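Non-structural protein (Porcine reproductive and respiratory syndrome virus, PDB 3IFU) acts, in this N-terminal leader protease part with its zinc finger and papain-like domain, as a cysteine protease, and probably suppresses host interferon-beta production. Local coordinates at residues L119-E123 and R124-W128; N91-F94 and Q95-M98. One frame throughout, in Å; residues are numbered along the deposited sequence.

In the fold
Both contacts are local ones inside the papain-like cysteine protease domain, and contact 2 comes first along the chain. It forms the opening turn of helix 94-108, after helix 81-87; contact 1 follows helix 113-118 and turns the chain into strand 127-130, an outer strand of the four-stranded antiparallel sheet. Their centres lie about 16 Å apart, yet they meet through Arg97 of contact 2, which gives a weak hydrogen bond to the carbonyl of Leu119 and lies close to Arg124. Helix 81-87 packs against both. The helical part and the sheet of the protease are thereby joined, and both contacts also touch the second subunit.

Contact 1 of 2, residues L119-E123 and R124-W128; sequences LQVYE and RGCRW
Tyr122 and Arg127 stack across a type I beta turn, Tyr122 to Gly125, that carries the protease chain from helix 113-118 into strand 127-130. The carbonyl of Tyr122 is the focus of the turn. Its O accepts the amide of Gly125 at 3.0 Å from N to O, a donor well above the carbonyl plane, and also NH1 of Arg127 at 2.8 Å, much nearer that plane. The same NH1 is bonded to Cys126 O, so one guanidinium nitrogen links two backbone carbonyls. Two further carbonyls of the loop are met by backbone donors: Gln120 O takes the amide of Arg124, and Val121 O takes that of Cys126 at 3.1 Å from N to O. Gln120, the first residue to leave helical geometry after helix 113-118, has positive phi and closes it in a Schellman motif. Gly125, at the last position of the turn, sits at phi 115°, a conformation open chiefly to glycine.

A turn about the CB-CG bond of Arg127 (chi2 -80°) folds the chain back and brings its guanidinium over one face of the Tyr122 ring. The two planes are only 10° apart and their centres 3.5 Å, a cation-pi stack that, with the NH1 bonds, fixes the rotation of the guanidinium. Arg124 instead extends alongside Gln120 O, and its NH1 reaches Thr88 O in a weak bond. On the buried side Val121 and Cys126 both pack on Leu159 of strand 157-160, and they touch each other through Val121 CG1 and Cys126 CB.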
ATOM      1  N   LEU A 119     -19.679  -0.049   7.642  1.00 51.36           N
ATOM      2  CA  LEU A 119     -18.568  -0.849   7.145  1.00 51.43           C
ATOM      3  C   LEU A 119     -17.707  -1.407   8.276  1.00 52.93           C
ATOM      4  O   LEU A 119     -16.712  -2.090   8.024  1.00 51.76           O
ATOM      5  CB  LEU A 119     -17.700  -0.016   6.198  1.00 51.00           C
ATOM      6  CG  LEU A 119     -18.329   0.369   4.860  1.00 48.85           C
ATOM      7  CD1 LEU A 119     -17.319   1.126   4.031  1.00 48.72           C
ATOM      8  CD2 LEU A 119     -18.785  -0.887   4.128  1.00 47.64           C
ATOM      9  N   GLN A 120     -18.087  -1.107   9.516  1.00 53.56           N
ATOM     10  CA  GLN A 120     -17.367  -1.597  10.691  1.00 52.91           C
ATOM     11  C   GLN A 120     -15.868  -1.438  10.558  1.00 51.44           C
ATOM     12  O   GLN A 120     -15.104  -2.354  10.869  1.00 52.28           O
ATOM     13  CB  GLN A 120     -17.688  -3.067  10.918  1.00 55.38           C
ATOM     14  CG  GLN A 120     -19.094  -3.323  11.371  1.00 58.93           C
ATOM     15  CD  GLN A 120     -19.481  -4.767  11.190  1.00 62.77           C
ATOM     16  OE1 GLN A 120     -20.472  -5.231  11.754  1.00 63.46           O
ATOM     17  NE2 GLN A 120     -18.705  -5.490  10.383  1.00 62.37           N
ATOM     18  N   VAL A 121     -15.453  -0.270  10.091  1.00 49.14           N
ATOM     19  CA  VAL A 121     -14.045   0.022   9.911  1.00 47.46           C
ATOM     20  C   VAL A 121     -13.288  -0.054  11.237  1.00 48.37           C
ATOM     21  O   VAL A 121     -12.195  -0.630  11.310  1.00 45.43           O
ATOM     22  CB  VAL A 121     -13.884   1.410   9.265  1.00 47.02           C
ATOM     23  CG1 VAL A 121     -12.519   1.993   9.561  1.00 45.86           C
ATOM     24  CG2 VAL A 121     -14.090   1.284   7.773  1.00 46.53           C
ATOM     25  N   TYR A 122     -13.877   0.506  12.287  1.00 48.53           N
ATOM     26  CA  TYR A 122     -13.241   0.498  13.595  1.00 49.39           C
ATOM     27  C   TYR A 122     -13.186  -0.898  14.245  1.00 51.73           C
ATOM     28  O   TYR A 122     -12.134  -1.320  14.741  1.00 50.13           O
ATOM     29  CB  TYR A 122     -13.958   1.471  14.535  1.00 48.02           C
ATOM     30  CG  TYR A 122     -13.252   1.652  15.859  1.00 47.39           C
ATOM     31  CD1 TYR A 122     -12.343   2.690  16.051  1.00 46.56           C
ATOM     32  CD2 TYR A 122     -13.454   0.749  16.905  1.00 46.65           C
ATOM     33  CE1 TYR A 122     -11.646   2.823  17.256  1.00 48.10           C
ATOM     34  CE2 TYR A 122     -12.764   0.870  18.110  1.00 47.86           C
ATOM     35  CZ  TYR A 122     -11.861   1.905  18.280  1.00 48.52           C
ATOM     36  OH  TYR A 122     -11.167   2.006  19.465  1.00 48.29           O
ATOM     37  N   GLU A 123     -14.307  -1.618  14.247  1.00 53.85           N
ATOM     38  CA  GLU A 123     -14.320  -2.930  14.878  1.00 56.58           C
ATOM     39  C   GLU A 123     -13.352  -3.877  14.173  1.00 56.13           C
ATOM     40  O   GLU A 123     -12.851  -4.823  14.782  1.00 55.68           O
ATOM     41  CB  GLU A 123     -15.736  -3.529  14.882  1.00 58.64           C
ATOM     42  CG  GLU A 123     -16.038  -4.463  13.703  1.00 65.68           C
ATOM     43  CD  GLU A 123     -16.530  -5.853  14.138  1.00 69.03           C
ATOM     44  OE1 GLU A 123     -17.536  -5.923  14.882  1.00 71.56           O
ATOM     45  OE2 GLU A 123     -15.919  -6.874  13.732  1.00 69.04           O
ATOM     46  N   ARG A 124     -13.076  -3.614  12.899  1.00 54.52           N
ATOM     47  CA  ARG A 124     -12.174  -4.470  12.140  1.00 52.96           C
ATOM     48  C   ARG A 124     -10.694  -4.124  12.277  1.00 51.78           C
ATOM     49  O   ARG A 124      -9.843  -4.771  11.656  1.00 51.45           O
ATOM     50  CB  ARG A 124     -12.591  -4.495  10.667  1.00 54.05           C
ATOM     51  CG  ARG A 124     -13.812  -5.385  10.404  1.00 56.06           C
ATOM     52  CD  ARG A 124     -14.494  -5.024   9.102  1.00 58.10           C
ATOM     53  NE  ARG A 124     -15.730  -5.770   8.881  1.00 60.16           N
ATOM     54  CZ  ARG A 124     -15.812  -6.952   8.274  1.00 60.69           C
ATOM     55  NH1 ARG A 124     -14.726  -7.555   7.809  1.00 60.79           N
ATOM     56  NH2 ARG A 124     -16.992  -7.534   8.130  1.00 60.55           N
ATOM     57  N   GLY A 125     -10.385  -3.111  13.084  1.00 48.60           N
ATOM     58  CA  GLY A 125      -8.991  -2.765  13.296  1.00 48.93           C
ATOM     59  C   GLY A 125      -8.447  -1.428  12.821  1.00 49.46           C
ATOM     60  O   GLY A 125      -7.273  -1.133  13.052  1.00 50.08           O
ATOM     61  N   CYS A 126      -9.265  -0.617  12.161  1.00 47.78           N
ATOM     62  CA  CYS A 126      -8.777   0.676  11.692  1.00 47.64           C
ATOM     63  C   CYS A 126      -8.913   1.739  12.778  1.00 47.25           C
ATOM     64  O   CYS A 126      -9.879   1.750  13.535  1.00 46.85           O
ATOM     65  CB  CYS A 126      -9.532   1.123  10.431  1.00 47.32           C
ATOM     66  SG  CYS A 126      -9.293   0.081   8.971  1.00 45.62           S
ATOM     67  N   ARG A 127      -7.932   2.631  12.839  1.00 46.77           N
ATOM     68  CA  ARG A 127      -7.918   3.703  13.820  1.00 45.54           C
ATOM     69  C   ARG A 127      -7.437   4.958  13.124  1.00 45.32           C
ATOM     70  O   ARG A 127      -6.638   4.871  12.194  1.00 47.62           O
ATOM     71  CB  ARG A 127      -6.953   3.361  14.957  1.00 46.09           C
ATOM     72  CG  ARG A 127      -7.298   2.084  15.726  1.00 47.96           C
ATOM     73  CD  ARG A 127      -8.412   2.310  16.756  1.00 47.95           C
ATOM     74  NE  ARG A 127      -8.813   1.071  17.428  1.00 46.69           N
ATOM     75  CZ  ARG A 127      -9.552   0.107  16.874  1.00 46.77           C
ATOM     76  NH1 ARG A 127      -9.994   0.221  15.630  1.00 43.11           N
ATOM     77  NH2 ARG A 127      -9.841  -0.986  17.567  1.00 49.54           N
ATOM     78  N   TRP A 128      -7.935   6.118  13.549  1.00 43.94           N
ATOM     79  CA  TRP A 128      -7.496   7.388  12.976  1.00 42.19           C
ATOM     80  C   TRP A 128      -6.297   7.854  13.788  1.00 42.96           C
ATOM     81  O   TRP A 128      -6.179   7.531  14.966  1.00 42.71           O
ATOM     82  CB  TRP A 128      -8.592   8.455  13.051  1.00 40.01           C
ATOM     83  CG  TRP A 128      -9.682   8.287  12.043  1.00 39.82           C
ATOM     84  CD1 TRP A 128     -10.938   7.798  12.267  1.00 37.94           C
ATOM     85  CD2 TRP A 128      -9.608   8.583  10.639  1.00 37.45           C
ATOM     86  NE1 TRP A 128     -11.653   7.770  11.090  1.00 39.67           N
ATOM     87  CE2 TRP A 128     -10.859   8.244  10.074  1.00 38.02           C
ATOM     88  CE3 TRP A 128      -8.606   9.099   9.803  1.00 33.96           C
ATOM     89  CZ2 TRP A 128     -11.137   8.404   8.707  1.00 36.33           C
ATOM     90  CZ3 TRP A 128      -8.881   9.258   8.442  1.00 34.38           C
ATOM     91  CH2 TRP A 128     -10.137   8.910   7.911  1.00 35.78           C
TER

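Contact 2 of 2, residues N91-F94 and Q95-M98; sequences NLNF and QQRM
Phe94 and Met98 lie side by side on the first turn of helix 94-108 in the protease domain, one helical turn apart and pointing the same way. Two backbone hydrogen bonds start the helix. Phe94 O receives the amide of Met98 at 2.8 Å from O to N, nearly in line with the carbonyl bond, and Asn93 O receives that of Arg97 at 3.2 Å from O to N, in the carbonyl plane. Asn93 stands at the N-cap position, but its side chain makes no capping bond.

Apolar contact joins the ring of Phe94 to the chain of Met98. CB of Met98 sits over one face of the ring, 4.1 Å from CE2 of Phe94, while the methyl CE of Met98 approaches CZ of Phe94 to 3.9 Å. Bends at chi2 (54°) and chi3 (69°) fold the thioether back and bring that methyl to the ring. Met98 also packs on Ile81, Phe82 and Ala85 of helix 81-87, and Phe94 packs on Leu29 of its own chain and on Pro163 of the second subunit.

Polar side chains occupy other sides of the turn. The amides of Asn93 and Gln96 are steeply inclined to each other, with OD1 of Asn93 4.0 Å from OE1 of Gln96. Arg97 sends its guanidinium away from the turn and touches Thr88 and Ser89. The side chain of Gln95 lies about 7 Å from that of Cys28, a ligand of the finger's zinc ion. Backbone bonds thus set the helical turn, Met98 packs it onto helix 81-87, and Phe94 also reaches the second subunit.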
ATOM      1  N   ASN A  91      -6.815 -12.308   3.263  1.00 61.62           N
ATOM      2  CA  ASN A  91      -6.420 -12.815   1.949  1.00 64.44           C
ATOM      3  C   ASN A  91      -7.572 -13.481   1.205  1.00 65.37           C
ATOM      4  O   ASN A  91      -7.868 -13.124   0.062  1.00 66.54           O
ATOM      5  CB  ASN A  91      -5.252 -13.797   2.085  1.00 66.37           C
ATOM      6  CG  ASN A  91      -3.897 -13.109   1.999  1.00 69.69           C
ATOM      7  OD1 ASN A  91      -3.642 -12.116   2.678  1.00 69.20           O
ATOM      8  ND2 ASN A  91      -3.017 -13.644   1.160  1.00 72.72           N
ATOM      9  N   LEU A  92      -8.217 -14.448   1.848  1.00 66.22           N
ATOM     10  CA  LEU A  92      -9.344 -15.149   1.235  1.00 67.47           C
ATOM     11  C   LEU A  92     -10.604 -14.491   1.775  1.00 66.22           C
ATOM     12  O   LEU A  92     -11.304 -15.075   2.599  1.00 67.69           O
ATOM     13  CB  LEU A  92      -9.329 -16.637   1.621  1.00 70.21           C
ATOM     14  CG  LEU A  92      -8.064 -17.489   1.411  1.00 71.62           C
ATOM     15  CD1 LEU A  92      -7.504 -17.261   0.004  1.00 72.00           C
ATOM     16  CD2 LEU A  92      -7.017 -17.138   2.465  1.00 72.13           C
ATOM     17  N   ASN A  93     -10.890 -13.279   1.305  1.00 63.66           N
ATOM     18  CA  ASN A  93     -12.041 -12.520   1.786  1.00 59.71           C
ATOM     19  C   ASN A  93     -12.121 -11.160   1.082  1.00 57.12           C
ATOM     20  O   ASN A  93     -13.183 -10.535   1.029  1.00 55.61           O
ATOM     21  CB  ASN A  93     -11.883 -12.313   3.302  1.00 61.06           C
ATOM     22  CG  ASN A  93     -13.099 -11.677   3.951  1.00 62.69           C
ATOM     23  OD1 ASN A  93     -14.240 -12.021   3.634  1.00 61.49           O
ATOM     24  ND2 ASN A  93     -12.858 -10.758   4.890  1.00 61.27           N
ATOM     25  N   PHE A  94     -10.991 -10.719   0.530  1.00 54.18           N
ATOM     26  CA  PHE A  94     -10.891  -9.424  -0.144  1.00 51.52           C
ATOM     27  C   PHE A  94     -11.904  -9.056  -1.233  1.00 50.38           C
ATOM     28  O   PHE A  94     -12.467  -7.965  -1.193  1.00 48.56           O
ATOM     29  CB  PHE A  94      -9.490  -9.226  -0.727  1.00 48.88           C
ATOM     30  CG  PHE A  94      -9.305  -7.889  -1.383  1.00 45.43           C
ATOM     31  CD1 PHE A  94      -9.073  -6.754  -0.615  1.00 43.15           C
ATOM     32  CD2 PHE A  94      -9.429  -7.754  -2.764  1.00 44.65           C
ATOM     33  CE1 PHE A  94      -8.970  -5.512  -1.200  1.00 41.63           C
ATOM     34  CE2 PHE A  94      -9.326  -6.504  -3.366  1.00 45.49           C
ATOM     35  CZ  PHE A  94      -9.098  -5.380  -2.580  1.00 43.44           C
ATOM     36  N   GLN A  95     -12.116  -9.928  -2.216  1.00 50.24           N
ATOM     37  CA  GLN A  95     -13.059  -9.609  -3.291  1.00 53.10           C
ATOM     38  C   GLN A  95     -14.435  -9.255  -2.755  1.00 52.56           C
ATOM     39  O   GLN A  95     -15.006  -8.225  -3.101  1.00 51.10           O
ATOM     40  CB  GLN A  95     -13.186 -10.775  -4.273  1.00 54.42           C
ATOM     41  CG  GLN A  95     -11.924 -11.043  -5.068  1.00 60.47           C
ATOM     42  CD  GLN A  95     -12.102 -12.158  -6.082  1.00 62.86           C
ATOM     43  OE1 GLN A  95     -12.399 -13.300  -5.721  1.00 62.58           O
ATOM     44  NE2 GLN A  95     -11.921 -11.832  -7.363  1.00 62.56           N
ATOM     45  N   GLN A  96     -14.966 -10.123  -1.906  1.00 53.34           N
ATOM     46  CA  GLN A  96     -16.276  -9.898  -1.329  1.00 54.41           C
ATOM     47  C   GLN A  96     -16.289  -8.533  -0.655  1.00 52.25           C
ATOM     48  O   GLN A  96     -17.192  -7.733  -0.863  1.00 53.12           O
ATOM     49  CB  GLN A  96     -16.576 -10.990  -0.311  1.00 56.24           C
ATOM     50  CG  GLN A  96     -17.979 -10.972   0.212  1.00 61.24           C
ATOM     51  CD  GLN A  96     -18.010 -11.214   1.697  1.00 65.91           C
ATOM     52  OE1 GLN A  96     -17.654 -10.333   2.488  1.00 69.06           O
ATOM     53  NE2 GLN A  96     -18.419 -12.418   2.092  1.00 67.33           N
ATOM     54  N   ARG A  97     -15.264  -8.278   0.147  1.00 50.83           N
ATOM     55  CA  ARG A  97     -15.125  -7.015   0.864  1.00 47.62           C
ATOM     56  C   ARG A  97     -15.087  -5.802  -0.069  1.00 45.69           C
ATOM     57  O   ARG A  97     -15.775  -4.815   0.172  1.00 44.22           O
ATOM     58  CB  ARG A  97     -13.851  -7.052   1.701  1.00 48.26           C
ATOM     59  CG  ARG A  97     -13.783  -5.969   2.729  1.00 49.70           C
ATOM     60  CD  ARG A  97     -14.939  -6.107   3.692  1.00 50.05           C
ATOM     61  NE  ARG A  97     -15.100  -4.908   4.501  1.00 49.64           N
ATOM     62  CZ  ARG A  97     -16.120  -4.704   5.318  1.00 49.24           C
ATOM     63  NH1 ARG A  97     -17.064  -5.624   5.424  1.00 51.89           N
ATOM     64  NH2 ARG A  97     -16.189  -3.592   6.031  1.00 49.64           N
ATOM     65  N   MET A  98     -14.274  -5.874  -1.124  1.00 44.08           N
ATOM     66  CA  MET A  98     -14.150  -4.785  -2.090  1.00 42.43           C
ATOM     67  C   MET A  98     -15.507  -4.440  -2.678  1.00 43.26           C
ATOM     68  O   MET A  98     -15.884  -3.268  -2.768  1.00 43.33           O
ATOM     69  CB  MET A  98     -13.183  -5.182  -3.210  1.00 40.27           C
ATOM     70  CG  MET A  98     -13.210  -4.281  -4.459  1.00 42.15           C
ATOM     71  SD  MET A  98     -12.963  -2.486  -4.204  1.00 44.39           S
ATOM     72  CE  MET A  98     -11.269  -2.399  -3.712  1.00 38.24           C
TER